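PDB 2DQ0: serine--tRNA ligase from Pyrococcus horikoshii, which catalyses the ATP-dependent attachment of serine to tRNA(Ser) and is probably also able to load serine onto tRNA(Sec). Local coordinates for residues Gly137-Phe142 with Tyr152-Trp157; Phe202-Leu207 with Val276-Cys281; Arg325-Leu330 with Tyr356-Trp361; Val428-Pro431 with Tyr437-Phe440. All coordinates share one frame; numbering follows the deposited sequence.

Contact 1: Gly137-Phe142 with Tyr152-Trp157; sequences GHLERF and YEILEW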
loop_
_atom_site.group_PDB
_atom_site.type_symbol
_atom_site.label_atom_id
_atom_site.label_comp_id
_atom_site.label_asym_id
_atom_site.label_seq_id
_atom_site.Cartn_x
_atom_site.Cartn_y
_atom_site.Cartn_z
ATOM N N GLY A 137 -27.517 30.147 1.127
ATOM C CA GLY A 137 -26.398 30.785 1.805
ATOM C C GLY A 137 -25.020 30.771 1.151
ATOM O O GLY A 137 -24.062 31.309 1.713
ATOM N N HIS A 138 -24.907 30.177 -0.034
ATOM C CA HIS A 138 -23.625 30.097 -0.752
ATOM C C HIS A 138 -23.732 30.769 -2.116
ATOM O O HIS A 138 -22.799 30.760 -2.903
ATOM C CB HIS A 138 -23.238 28.626 -0.960
ATOM C CG HIS A 138 -22.830 27.918 0.294
ATOM N ND1 HIS A 138 -23.189 26.614 0.558
ATOM C CD2 HIS A 138 -22.078 28.322 1.348
ATOM C CE1 HIS A 138 -22.677 26.247 1.724
ATOM N NE2 HIS A 138 -22.001 27.266 2.224
ATOM N N LEU A 139 -24.896 31.346 -2.374
ATOM C CA LEU A 139 -25.216 31.993 -3.632
ATOM C C LEU A 139 -24.185 32.975 -4.186
ATOM O O LEU A 139 -23.884 32.961 -5.391
ATOM C CB LEU A 139 -26.577 32.675 -3.487
ATOM C CG LEU A 139 -27.333 33.208 -4.708
ATOM C CD1 LEU A 139 -26.822 34.576 -5.056
ATOM C CD2 LEU A 139 -27.224 32.237 -5.868
ATOM N N GLU A 140 -23.639 33.838 -3.339
ATOM C CA GLU A 140 -22.666 34.780 -3.862
ATOM C C GLU A 140 -21.382 34.042 -4.190
ATOM O O GLU A 140 -20.851 34.194 -5.288
ATOM C CB GLU A 140 -22.390 35.932 -2.878
ATOM C CG GLU A 140 -21.428 36.972 -3.448
ATOM C CD GLU A 140 -21.654 38.371 -2.911
ATOM O OE1 GLU A 140 -20.882 39.281 -3.292
ATOM O OE2 GLU A 140 -22.602 38.565 -2.119
ATOM N N ARG A 141 -20.887 33.233 -3.255
ATOM C CA ARG A 141 -19.664 32.495 -3.513
ATOM C C ARG A 141 -19.834 31.698 -4.801
ATOM O O ARG A 141 -18.992 31.761 -5.698
ATOM C CB ARG A 141 -19.322 31.553 -2.352
ATOM C CG ARG A 141 -18.077 30.690 -2.617
ATOM C CD ARG A 141 -17.375 30.249 -1.345
ATOM N NE ARG A 141 -18.170 29.316 -0.558
ATOM C CZ ARG A 141 -18.026 29.124 0.748
ATOM N NH1 ARG A 141 -17.110 29.810 1.433
ATOM N NH2 ARG A 141 -18.805 28.246 1.371
ATOM N N PHE A 142 -20.930 30.961 -4.908
ATOM C CA PHE A 142 -21.141 30.179 -6.104
ATOM C C PHE A 142 -21.061 31.026 -7.365
ATOM O O PHE A 142 -20.369 30.664 -8.318
ATOM C CB PHE A 142 -22.494 29.475 -6.074
ATOM C CG PHE A 142 -22.863 28.869 -7.397
ATOM C CD1 PHE A 142 -23.565 29.609 -8.351
ATOM C CD2 PHE A 142 -22.399 27.607 -7.744
ATOM C CE1 PHE A 142 -23.788 29.107 -9.630
ATOM C CE2 PHE A 142 -22.618 27.100 -9.024
ATOM C CZ PHE A 142 -23.314 27.856 -9.970
ATOM N N TYR A 152 -27.722 26.648 -12.594
ATOM C CA TYR A 152 -27.848 26.221 -11.205
ATOM C C TYR A 152 -29.241 26.311 -10.625
ATOM O O TYR A 152 -30.055 27.115 -11.039
ATOM C CB TYR A 152 -26.906 27.032 -10.321
ATOM C CG TYR A 152 -27.333 28.465 -10.157
ATOM C CD1 TYR A 152 -28.092 28.874 -9.054
ATOM C CD2 TYR A 152 -26.973 29.425 -11.099
ATOM C CE1 TYR A 152 -28.470 30.213 -8.895
ATOM C CE2 TYR A 152 -27.345 30.757 -10.950
ATOM C CZ TYR A 152 -28.084 31.145 -9.848
ATOM O OH TYR A 152 -28.382 32.474 -9.692
ATOM N N GLU A 153 -29.483 25.487 -9.621
ATOM C CA GLU A 153 -30.762 25.422 -8.948
ATOM C C GLU A 153 -30.520 25.796 -7.487
ATOM O O GLU A 153 -29.523 25.390 -6.900
ATOM C CB GLU A 153 -31.283 23.992 -9.072
ATOM C CG GLU A 153 -32.587 23.687 -8.397
ATOM C CD GLU A 153 -33.038 22.266 -8.694
ATOM O OE1 GLU A 153 -33.454 21.995 -9.852
ATOM O OE2 GLU A 153 -32.959 21.419 -7.773
ATOM N N ILE A 154 -31.412 26.593 -6.911
ATOM C CA ILE A 154 -31.275 27.002 -5.523
ATOM C C ILE A 154 -31.946 25.964 -4.660
ATOM O O ILE A 154 -33.039 25.497 -4.978
ATOM C CB ILE A 154 -31.947 28.348 -5.253
ATOM C CG1 ILE A 154 -31.202 29.450 -5.999
ATOM C CG2 ILE A 154 -31.995 28.622 -3.746
ATOM C CD1 ILE A 154 -29.747 29.564 -5.620
ATOM N N LEU A 155 -31.285 25.597 -3.568
ATOM C CA LEU A 155 -31.829 24.598 -2.669
ATOM C C LEU A 155 -32.437 25.245 -1.456
ATOM O O LEU A 155 -31.876 26.210 -0.887
ATOM C CB LEU A 155 -30.748 23.636 -2.198
ATOM C CG LEU A 155 -30.067 22.708 -3.196
ATOM C CD1 LEU A 155 -28.803 22.135 -2.538
ATOM C CD2 LEU A 155 -31.022 21.613 -3.638
ATOM N N GLU A 156 -33.579 24.680 -1.062
ATOM C CA GLU A 156 -34.327 25.120 0.104
ATOM C C GLU A 156 -33.494 24.855 1.361
ATOM O O GLU A 156 -32.915 25.772 1.978
ATOM C CB GLU A 156 -35.636 24.328 0.225
ATOM C CG GLU A 156 -36.611 24.437 -0.944
ATOM C CD GLU A 156 -36.477 23.303 -1.953
ATOM O OE1 GLU A 156 -37.477 23.020 -2.656
ATOM O OE2 GLU A 156 -35.378 22.703 -2.052
ATOM N N TRP A 157 -33.464 23.574 1.720
ATOM C CA TRP A 157 -32.752 23.060 2.880
ATOM C C TRP A 157 -31.249 23.192 2.724
ATOM O O TRP A 157 -30.735 23.397 1.622
ATOM C CB TRP A 157 -33.120 21.594 3.072
ATOM C CG TRP A 157 -33.081 20.816 1.792
ATOM C CD1 TRP A 157 -33.952 20.910 0.747
ATOM C CD2 TRP A 157 -32.107 19.845 1.413
ATOM N NE1 TRP A 157 -33.583 20.056 -0.265
ATOM C CE2 TRP A 157 -32.453 19.388 0.119
ATOM C CE3 TRP A 157 -30.976 19.316 2.038
ATOM C CZ2 TRP A 157 -31.708 18.428 -0.557
ATOM C CZ3 TRP A 157 -30.236 18.364 1.369
ATOM C CH2 TRP A 157 -30.605 17.927 0.079
#

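Contact 2: Phe202-Leu207 with Val276-Cys281; sequences FALDRL and VGVSPC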
loop_
_atom_site.group_PDB
_atom_site.type_symbol
_atom_site.label_atom_id
_atom_site.label_comp_id
_atom_site.label_asym_id
_atom_site.label_seq_id
_atom_site.Cartn_x
_atom_site.Cartn_y
_atom_site.Cartn_z
ATOM N N PHE A 202 -15.643 1.339 -13.374
ATOM C CA PHE A 202 -16.211 2.267 -14.344
ATOM C C PHE A 202 -15.077 3.020 -15.062
ATOM O O PHE A 202 -14.957 2.956 -16.284
ATOM C CB PHE A 202 -17.145 3.234 -13.621
ATOM C CG PHE A 202 -17.558 4.414 -14.430
ATOM C CD1 PHE A 202 -18.293 4.255 -15.595
ATOM C CD2 PHE A 202 -17.223 5.700 -14.015
ATOM C CE1 PHE A 202 -18.691 5.370 -16.336
ATOM C CE2 PHE A 202 -17.617 6.826 -14.748
ATOM C CZ PHE A 202 -18.350 6.663 -15.906
ATOM N N ALA A 203 -14.229 3.706 -14.299
ATOM C CA ALA A 203 -13.112 4.447 -14.882
ATOM C C ALA A 203 -12.300 3.525 -15.759
ATOM O O ALA A 203 -12.009 3.824 -16.910
ATOM C CB ALA A 203 -12.221 5.015 -13.788
ATOM N N LEU A 204 -11.929 2.398 -15.177
ATOM C CA LEU A 204 -11.143 1.387 -15.855
ATOM C C LEU A 204 -11.746 0.982 -17.195
ATOM O O LEU A 204 -11.051 0.957 -18.203
ATOM C CB LEU A 204 -11.031 0.170 -14.953
ATOM C CG LEU A 204 -9.680 -0.516 -14.899
ATOM C CD1 LEU A 204 -8.537 0.497 -14.992
ATOM C CD2 LEU A 204 -9.614 -1.270 -13.592
ATOM N N ASP A 205 -13.040 0.675 -17.194
ATOM C CA ASP A 205 -13.740 0.248 -18.399
ATOM C C ASP A 205 -13.702 1.275 -19.519
ATOM O O ASP A 205 -13.356 0.975 -20.668
ATOM C CB ASP A 205 -15.200 -0.089 -18.067
ATOM C CG ASP A 205 -15.362 -1.477 -17.459
ATOM O OD1 ASP A 205 -14.376 -2.253 -17.381
ATOM O OD2 ASP A 205 -16.492 -1.803 -17.054
ATOM N N ARG A 206 -14.058 2.499 -19.181
ATOM C CA ARG A 206 -14.080 3.542 -20.169
ATOM C C ARG A 206 -12.722 3.827 -20.810
ATOM O O ARG A 206 -12.649 3.989 -22.022
ATOM C CB ARG A 206 -14.653 4.813 -19.559
ATOM C CG ARG A 206 -15.882 5.294 -20.275
ATOM C CD ARG A 206 -16.978 4.280 -20.158
ATOM N NE ARG A 206 -18.285 4.921 -20.159
ATOM C CZ ARG A 206 -19.409 4.298 -19.812
ATOM N NH1 ARG A 206 -19.389 3.012 -19.444
ATOM N NH2 ARG A 206 -20.555 4.968 -19.796
ATOM N N LEU A 207 -11.654 3.908 -20.021
ATOM C CA LEU A 207 -10.340 4.168 -20.600
ATOM C C LEU A 207 -9.944 2.991 -21.475
ATOM O O LEU A 207 -9.317 3.175 -22.526
ATOM C CB LEU A 207 -9.282 4.399 -19.526
ATOM C CG LEU A 207 -9.111 5.856 -19.087
ATOM C CD1 LEU A 207 -8.546 6.658 -20.245
ATOM C CD2 LEU A 207 -10.430 6.446 -18.632
ATOM N N VAL A 276 -3.501 2.889 -18.374
ATOM C CA VAL A 276 -4.485 3.276 -17.389
ATOM C C VAL A 276 -4.240 2.359 -16.195
ATOM O O VAL A 276 -4.553 1.170 -16.233
ATOM C CB VAL A 276 -5.934 3.136 -17.897
ATOM C CG1 VAL A 276 -6.163 1.764 -18.573
ATOM C CG2 VAL A 276 -6.875 3.345 -16.736
ATOM N N GLY A 277 -3.640 2.913 -15.146
ATOM C CA GLY A 277 -3.361 2.122 -13.965
ATOM C C GLY A 277 -4.360 2.325 -12.842
ATOM O O GLY A 277 -5.094 3.327 -12.810
ATOM N N VAL A 278 -4.397 1.348 -11.934
ATOM C CA VAL A 278 -5.246 1.376 -10.740
ATOM C C VAL A 278 -4.259 1.096 -9.634
ATOM O O VAL A 278 -3.366 0.265 -9.799
ATOM C CB VAL A 278 -6.255 0.202 -10.627
ATOM C CG1 VAL A 278 -7.412 0.607 -9.729
ATOM C CG2 VAL A 278 -6.704 -0.243 -11.962
ATOM N N SER A 279 -4.416 1.765 -8.504
ATOM C CA SER A 279 -3.522 1.506 -7.395
ATOM C C SER A 279 -3.882 2.320 -6.187
ATOM O O SER A 279 -4.520 3.358 -6.301
ATOM C CB SER A 279 -2.077 1.850 -7.763
ATOM O OG SER A 279 -1.775 3.194 -7.424
ATOM N N PRO A 280 -3.527 1.822 -5.000
ATOM C CA PRO A 280 -3.855 2.653 -3.851
ATOM C C PRO A 280 -2.766 3.737 -3.927
ATOM O O PRO A 280 -1.798 3.593 -4.678
ATOM C CB PRO A 280 -3.699 1.692 -2.659
ATOM C CG PRO A 280 -2.699 0.686 -3.146
ATOM C CD PRO A 280 -3.106 0.472 -4.586
ATOM N N CYS A 281 -2.942 4.830 -3.195
ATOM C CA CYS A 281 -1.972 5.922 -3.193
ATOM C C CYS A 281 -1.696 6.335 -1.771
ATOM O O CYS A 281 -2.622 6.438 -0.962
ATOM C CB CYS A 281 -2.513 7.129 -3.962
ATOM S SG CYS A 281 -2.924 6.801 -5.687
#

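Contact 3: Arg325-Leu330 with Tyr356-Trp361; sequences RNAEEL and YDIEAW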
loop_
_atom_site.group_PDB
_atom_site.type_symbol
_atom_site.label_atom_id
_atom_site.label_comp_id
_atom_site.label_asym_id
_atom_site.label_seq_id
_atom_site.Cartn_x
_atom_site.Cartn_y
_atom_site.Cartn_z
ATOM N N ARG A 325 -10.300 15.646 -21.260
ATOM C CA ARG A 325 -11.653 15.424 -21.753
ATOM C C ARG A 325 -12.098 14.038 -21.331
ATOM O O ARG A 325 -13.289 13.787 -21.102
ATOM C CB ARG A 325 -11.711 15.529 -23.278
ATOM C CG ARG A 325 -11.283 16.872 -23.857
ATOM C CD ARG A 325 -12.409 17.888 -23.868
ATOM N NE ARG A 325 -11.978 19.194 -24.375
ATOM C CZ ARG A 325 -12.792 20.243 -24.503
ATOM N NH1 ARG A 325 -14.078 20.140 -24.162
ATOM N NH2 ARG A 325 -12.324 21.399 -24.965
ATOM N N ASN A 326 -11.140 13.125 -21.246
ATOM C CA ASN A 326 -11.461 11.763 -20.835
ATOM C C ASN A 326 -11.961 11.805 -19.406
ATOM O O ASN A 326 -12.920 11.114 -19.082
ATOM C CB ASN A 326 -10.237 10.847 -20.944
ATOM C CG ASN A 326 -9.932 10.443 -22.376
ATOM O OD1 ASN A 326 -8.901 9.843 -22.649
ATOM N ND2 ASN A 326 -10.829 10.771 -23.291
ATOM N N ALA A 327 -11.324 12.618 -18.555
ATOM C CA ALA A 327 -11.769 12.741 -17.158
ATOM C C ALA A 327 -13.095 13.488 -17.104
ATOM O O ALA A 327 -13.977 13.117 -16.339
ATOM C CB ALA A 327 -10.748 13.460 -16.325
ATOM N N GLU A 328 -13.243 14.531 -17.919
ATOM C CA GLU A 328 -14.501 15.294 -17.955
ATOM C C GLU A 328 -15.694 14.402 -18.270
ATOM O O GLU A 328 -16.766 14.578 -17.692
ATOM C CB GLU A 328 -14.450 16.417 -19.003
ATOM C CG GLU A 328 -13.547 17.561 -18.645
ATOM C CD GLU A 328 -13.599 18.690 -19.640
ATOM O OE1 GLU A 328 -14.681 19.298 -19.796
ATOM O OE2 GLU A 328 -12.550 18.977 -20.259
ATOM N N GLU A 329 -15.509 13.448 -19.186
ATOM C CA GLU A 329 -16.596 12.554 -19.569
ATOM C C GLU A 329 -17.076 11.727 -18.410
ATOM O O GLU A 329 -18.285 11.535 -18.237
ATOM C CB GLU A 329 -16.173 11.621 -20.695
ATOM C CG GLU A 329 -16.262 12.222 -22.085
ATOM C CD GLU A 329 -15.766 11.256 -23.152
ATOM O OE1 GLU A 329 -16.174 10.076 -23.103
ATOM O OE2 GLU A 329 -14.978 11.669 -24.037
ATOM N N LEU A 330 -16.133 11.230 -17.612
ATOM C CA LEU A 330 -16.500 10.404 -16.474
ATOM C C LEU A 330 -17.384 11.154 -15.504
ATOM O O LEU A 330 -18.431 10.647 -15.087
ATOM C CB LEU A 330 -15.258 9.894 -15.747
ATOM C CG LEU A 330 -14.414 8.949 -16.589
ATOM C CD1 LEU A 330 -13.142 8.615 -15.834
ATOM C CD2 LEU A 330 -15.225 7.700 -16.923
ATOM N N TYR A 356 -4.374 21.167 -16.240
ATOM C CA TYR A 356 -5.806 21.432 -16.146
ATOM C C TYR A 356 -6.337 20.648 -14.953
ATOM O O TYR A 356 -5.952 19.504 -14.743
ATOM C CB TYR A 356 -6.555 20.962 -17.386
ATOM C CG TYR A 356 -6.302 21.746 -18.639
ATOM C CD1 TYR A 356 -6.049 21.092 -19.840
ATOM C CD2 TYR A 356 -6.379 23.138 -18.650
ATOM C CE1 TYR A 356 -5.885 21.799 -21.025
ATOM C CE2 TYR A 356 -6.213 23.862 -19.839
ATOM C CZ TYR A 356 -5.969 23.177 -21.023
ATOM O OH TYR A 356 -5.830 23.853 -22.210
ATOM N N ASP A 357 -7.219 21.264 -14.175
ATOM C CA ASP A 357 -7.829 20.600 -13.031
ATOM C C ASP A 357 -9.343 20.569 -13.197
ATOM O O ASP A 357 -9.947 21.472 -13.779
ATOM C CB ASP A 357 -7.534 21.351 -11.725
ATOM C CG ASP A 357 -6.163 21.042 -11.144
ATOM O OD1 ASP A 357 -5.297 20.492 -11.859
ATOM O OD2 ASP A 357 -5.947 21.376 -9.958
ATOM N N ILE A 358 -9.964 19.517 -12.702
ATOM C CA ILE A 358 -11.404 19.474 -12.724
ATOM C C ILE A 358 -11.815 19.708 -11.274
ATOM O O ILE A 358 -11.508 18.887 -10.404
ATOM C CB ILE A 358 -11.943 18.122 -13.156
ATOM C CG1 ILE A 358 -11.511 17.828 -14.595
ATOM C CG2 ILE A 358 -13.467 18.123 -13.005
ATOM C CD1 ILE A 358 -12.025 16.513 -15.151
ATOM N N GLU A 359 -12.476 20.833 -11.008
ATOM C CA GLU A 359 -12.935 21.148 -9.657
ATOM C C GLU A 359 -14.424 20.973 -9.655
ATOM O O GLU A 359 -15.132 21.696 -10.350
ATOM C CB GLU A 359 -12.583 22.581 -9.265
ATOM C CG GLU A 359 -11.080 22.833 -9.105
ATOM C CD GLU A 359 -10.736 24.319 -9.019
ATOM O OE1 GLU A 359 -9.564 24.669 -8.762
ATOM O OE2 GLU A 359 -11.644 25.149 -9.219
ATOM N N ALA A 360 -14.897 19.987 -8.899
ATOM C CA ALA A 360 -16.333 19.699 -8.808
ATOM C C ALA A 360 -16.995 20.612 -7.840
ATOM O O ALA A 360 -16.402 21.017 -6.849
ATOM C CB ALA A 360 -16.586 18.277 -8.361
ATOM N N TRP A 361 -18.241 20.929 -8.144
ATOM C CA TRP A 361 -19.043 21.760 -7.284
ATOM C C TRP A 361 -19.414 20.852 -6.105
ATOM O O TRP A 361 -19.857 19.722 -6.297
ATOM C CB TRP A 361 -20.311 22.225 -8.020
ATOM C CG TRP A 361 -21.197 22.975 -7.088
ATOM C CD1 TRP A 361 -22.426 22.590 -6.627
ATOM C CD2 TRP A 361 -20.859 24.175 -6.386
ATOM N NE1 TRP A 361 -22.875 23.476 -5.673
ATOM C CE2 TRP A 361 -21.932 24.461 -5.504
ATOM C CE3 TRP A 361 -19.754 25.035 -6.415
ATOM C CZ2 TRP A 361 -21.931 25.581 -4.652
ATOM C CZ3 TRP A 361 -19.749 26.147 -5.574
ATOM C CH2 TRP A 361 -20.835 26.409 -4.702
#

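Contact 4: Val428-Pro431 with Tyr437-Phe440; sequences VRIP and YTGF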
loop_
_atom_site.group_PDB
_atom_site.type_symbol
_atom_site.label_atom_id
_atom_site.label_comp_id
_atom_site.label_asym_id
_atom_site.label_seq_id
_atom_site.Cartn_x
_atom_site.Cartn_y
_atom_site.Cartn_z
ATOM N N VAL A 428 -28.758 9.139 -0.502
ATOM C CA VAL A 428 -27.894 9.541 -1.586
ATOM C C VAL A 428 -28.182 8.683 -2.791
ATOM O O VAL A 428 -28.065 7.469 -2.734
ATOM C CB VAL A 428 -26.427 9.417 -1.170
ATOM C CG1 VAL A 428 -25.521 9.428 -2.397
ATOM C CG2 VAL A 428 -26.085 10.559 -0.245
ATOM N N ARG A 429 -28.576 9.324 -3.883
ATOM C CA ARG A 429 -28.887 8.598 -5.105
ATOM C C ARG A 429 -27.597 8.373 -5.858
ATOM O O ARG A 429 -26.748 9.258 -5.908
ATOM C CB ARG A 429 -29.899 9.381 -5.955
ATOM C CG ARG A 429 -31.262 9.486 -5.278
ATOM C CD ARG A 429 -32.281 10.234 -6.114
ATOM N NE ARG A 429 -33.096 9.327 -6.921
ATOM C CZ ARG A 429 -34.049 9.723 -7.760
ATOM N NH1 ARG A 429 -34.742 8.829 -8.451
ATOM N NH2 ARG A 429 -34.305 11.017 -7.913
ATOM N N ILE A 430 -27.418 7.182 -6.417
ATOM C CA ILE A 430 -26.192 6.942 -7.147
ATOM C C ILE A 430 -26.480 7.016 -8.645
ATOM O O ILE A 430 -27.467 6.485 -9.118
ATOM C CB ILE A 430 -25.487 5.592 -6.691
ATOM C CG1 ILE A 430 -25.562 4.547 -7.771
ATOM C CG2 ILE A 430 -26.064 5.080 -5.393
ATOM C CD1 ILE A 430 -24.393 4.646 -8.684
ATOM N N PRO A 431 -25.627 7.729 -9.397
ATOM C CA PRO A 431 -25.738 7.920 -10.852
ATOM C C PRO A 431 -26.036 6.620 -11.597
ATOM O O PRO A 431 -25.361 5.616 -11.381
ATOM C CB PRO A 431 -24.370 8.476 -11.241
ATOM C CG PRO A 431 -23.903 9.168 -9.993
ATOM C CD PRO A 431 -24.349 8.260 -8.882
ATOM N N TYR A 437 -22.567 -1.532 -11.849
ATOM C CA TYR A 437 -21.434 -1.900 -11.001
ATOM C C TYR A 437 -21.762 -2.072 -9.525
ATOM O O TYR A 437 -21.173 -2.929 -8.860
ATOM C CB TYR A 437 -20.316 -0.870 -11.119
ATOM C CG TYR A 437 -19.783 -0.679 -12.509
ATOM C CD1 TYR A 437 -20.153 0.428 -13.261
ATOM C CD2 TYR A 437 -18.877 -1.588 -13.066
ATOM C CE1 TYR A 437 -19.634 0.638 -14.541
ATOM C CE2 TYR A 437 -18.346 -1.385 -14.351
ATOM C CZ TYR A 437 -18.730 -0.267 -15.077
ATOM O OH TYR A 437 -18.200 -0.024 -16.324
ATOM N N THR A 438 -22.691 -1.260 -9.018
ATOM C CA THR A 438 -23.065 -1.302 -7.602
ATOM C C THR A 438 -24.185 -2.250 -7.211
ATOM O O THR A 438 -24.127 -2.886 -6.159
ATOM C CB THR A 438 -23.501 0.089 -7.091
ATOM O OG1 THR A 438 -24.597 0.567 -7.886
ATOM C CG2 THR A 438 -22.351 1.063 -7.153
ATOM N N GLY A 439 -25.216 -2.312 -8.042
ATOM C CA GLY A 439 -26.359 -3.138 -7.734
ATOM C C GLY A 439 -27.431 -2.180 -7.265
ATOM O O GLY A 439 -28.409 -1.921 -7.967
ATOM N N PHE A 440 -27.225 -1.615 -6.089
ATOM C CA PHE A 440 -28.167 -0.680 -5.510
ATOM C C PHE A 440 -28.208 0.639 -6.286
ATOM O O PHE A 440 -27.246 0.996 -6.932
ATOM C CB PHE A 440 -27.771 -0.447 -4.067
ATOM C CG PHE A 440 -26.354 0.041 -3.899
ATOM C CD1 PHE A 440 -26.054 1.401 -3.985
ATOM C CD2 PHE A 440 -25.329 -0.854 -3.592
ATOM C CE1 PHE A 440 -24.748 1.852 -3.756
ATOM C CE2 PHE A 440 -24.017 -0.410 -3.360
ATOM C CZ PHE A 440 -23.721 0.939 -3.440
#

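Contact 1: Gly137-Phe142 with Tyr152-Trp157
Phe-142 and Tyr-152 make the dense end of this contact: CE1 of Phe-142 lies 3.5 Å from CD2 of Tyr-152, with CG of the tyrosine almost as near. The rings meet at a slant, their centroids 5.0 Å apart and their planes turned 50° from each other, an orientation short of both a stack and a T. CD1 of Phe-142 stands over one face of the tyrosine ring, displaced toward its rim, while CZ of Phe-142 comes down on CB of Tyr-152 at 3.7 Å. With CG swung anti to the backbone N (chi1 169°), the phenylalanine leaves its helix in the direction of the strand. It is buried there: the indole of Trp-361 packs edge-to-face with it, and Ala-132, Val-134 and Met-150 also touch it. Helix 139-146 and strand 152-155 are the last two elements of a beta-alpha-beta unit that starts with strand 132-135, and strands 132-135 and 152-155 pair in parallel. His-138 holds the N-cap position of the helix, and its O receives the first-turn bond from N of Phe-142; no hydrogen bond crosses between the two segments. Toward solvent the packing thins to a single methyl. CD2 of Leu-139 crosses the tyrosine at about a right angle, 3.8 Å from its CE1, and meets CD1 of the exposed Ile-154 at 3.7 Å. That isoleucine methyl also lies at the edge of the Tyr-152 ring, in its plane.

Contact 2: Phe202-Leu207 with Val276-Cys281
OG of Ser-279 donates to O of Pro-280 at 2.8 Å, approaching from above the carbonyl plane; the bond stays within the strand, and what joins the strand to the helix is wholly apolar. CG2 of Val-278 rests against both methyls of Leu-204, 3.5 Å from CD2 and 3.6 Å from CD1, the two side chains crossing at about a right angle. CD1 of the same leucine also touches CG2 of Val-276 at 3.7 Å. Val-276 carries this methyl anti to its own backbone N (CG1 at chi1 48°), where it faces both Leu-204 and CB of Leu-207, 3.8 Å away. The side chain of Val-276 is also about 6 Å from that of Glu-306, a predicted serine-binding residue. The segment axes run nearly antiparallel, 166° apart, and approach to 9.2 Å. Helix 190-209 followed by strand 213-216 is the motif 1 arrangement of class II synthetases, and strand 273-282, which pairs in parallel with 213-216 and antiparallel with 301-311, belongs to the motif 2 hairpin. As expected of motif 1, the helix reaches the dimer interface: Leu-197 of the second subunit packs on Leu-204. Cutting Leu-204 back to an alanine is likely to open a gap beside the CG2 methyls of Val-276 and Val-278 and deprive that Leu-197 of a partner. Charged groups turn elsewhere, Asp-205 to Arg-201 and Tyr-437, Arg-206 to Glu-333. With no hydrogen bond between helix and strand, their fit depends on burial and on the shapes of branched side chains.

Contact 3: Arg325-Leu330 with Tyr356-Trp361
Two torsions stretch Ile-358 toward the helix: CG1 stands anti to the carbonyl carbon (chi1 -63°), and CD1 continues straight out from it (chi2 -178°). That terminal methyl carries the whole contact. It meets CB of Ala-327 at 3.5 Å and the backbone N of Glu-328 at 3.6 Å, so it is set against the helix surface where the small side chain of Ala-327 probably allows the close approach. The aliphatic part of Glu-328 runs past obliquely, with its CG 4.0 Å from CD1 of Ile-358. Beyond CG the glutamate chain is extended, which takes its buried carboxylate away from the isoleucine. OE2 forms a salt bridge with Arg-127 and OE1 hydrogen-bonds to the hydroxyl of Tyr-338, so both oxygens are satisfied; the paired charge would be expected to favour the ionised acid. Around Ile-358 the neighbouring strands add Tyr-338, Val-371 and Val-372, the last a predicted ATP-site residue, and the bound seryl-adenylate analogue is about 8 Å from the isoleucine side chain. A helix, here 316-333, laid against the antiparallel sheet that bears the adenylate site is typical of the class II aminoacyl-tRNA synthetase core.

Contact 4: Val428-Pro431 with Tyr437-Phe440
Ile-430 meets two side chains in two different ways, crossing Phe-440 at about a right angle and pointing tip to tip at Thr-438. Its CG2 methyl lies at the edge of the Phe-440 ring, near the ring plane, 3.9 Å from both CE1 and CD1. The other branch heads for the threonine hydroxyl, CG1 being 4.1 Å from OG1 of Thr-438. One face of the Phe-440 ring is occupied from within its own segment: CB of Thr-438 sits 3.7 Å above its centre. The turn at Gly-439, with a positive phi of 103°, brings Phe-440 back, and its CG, set between the backbone N and the carbonyl carbon (chi1 56°), turns the ring face to the threonine. The short helix 435-438 lies in the connection between strands 428-429 and 442-443, which pair as a two-stranded antiparallel sheet near the C terminus. OG1 of Thr-438 donates to O of Phe-440 at 2.8 Å, in the carbonyl plane with a C=O...donor angle of 151°, and so closes the turn. Were Ile-430 an alanine, the ring edge would probably lose its CG2 contact and a gap would face the threonine. Helix 190-209 packs on Phe-440 through Glu-191 and Ile-194, while O of Tyr-437 accepts a hydrogen bond from Arg-201 of the second subunit.

From the N terminus the four contacts follow in series; none nests in or crosses another. Contact 1 closes a short helix-to-strand connection, contact 2 a much longer excursion of 68 residues from helix 190-209 to strand 273-282, contact 3 the 25 residues from helix 316-333 to strand 354-362, and contact 4 a five-residue link near the C terminus. Contacts 2 and 3 reach the same large sheet, and their helices touch where Leu-330 packs on Phe-202, Ala-203 and Arg-206. Trp-361 joins contact 3 to the peripheral beta-alpha-beta unit of contact 1. Contact 4 is tied to contact 2 through Tyr-437 and Asp-205, and both touch the second subunit.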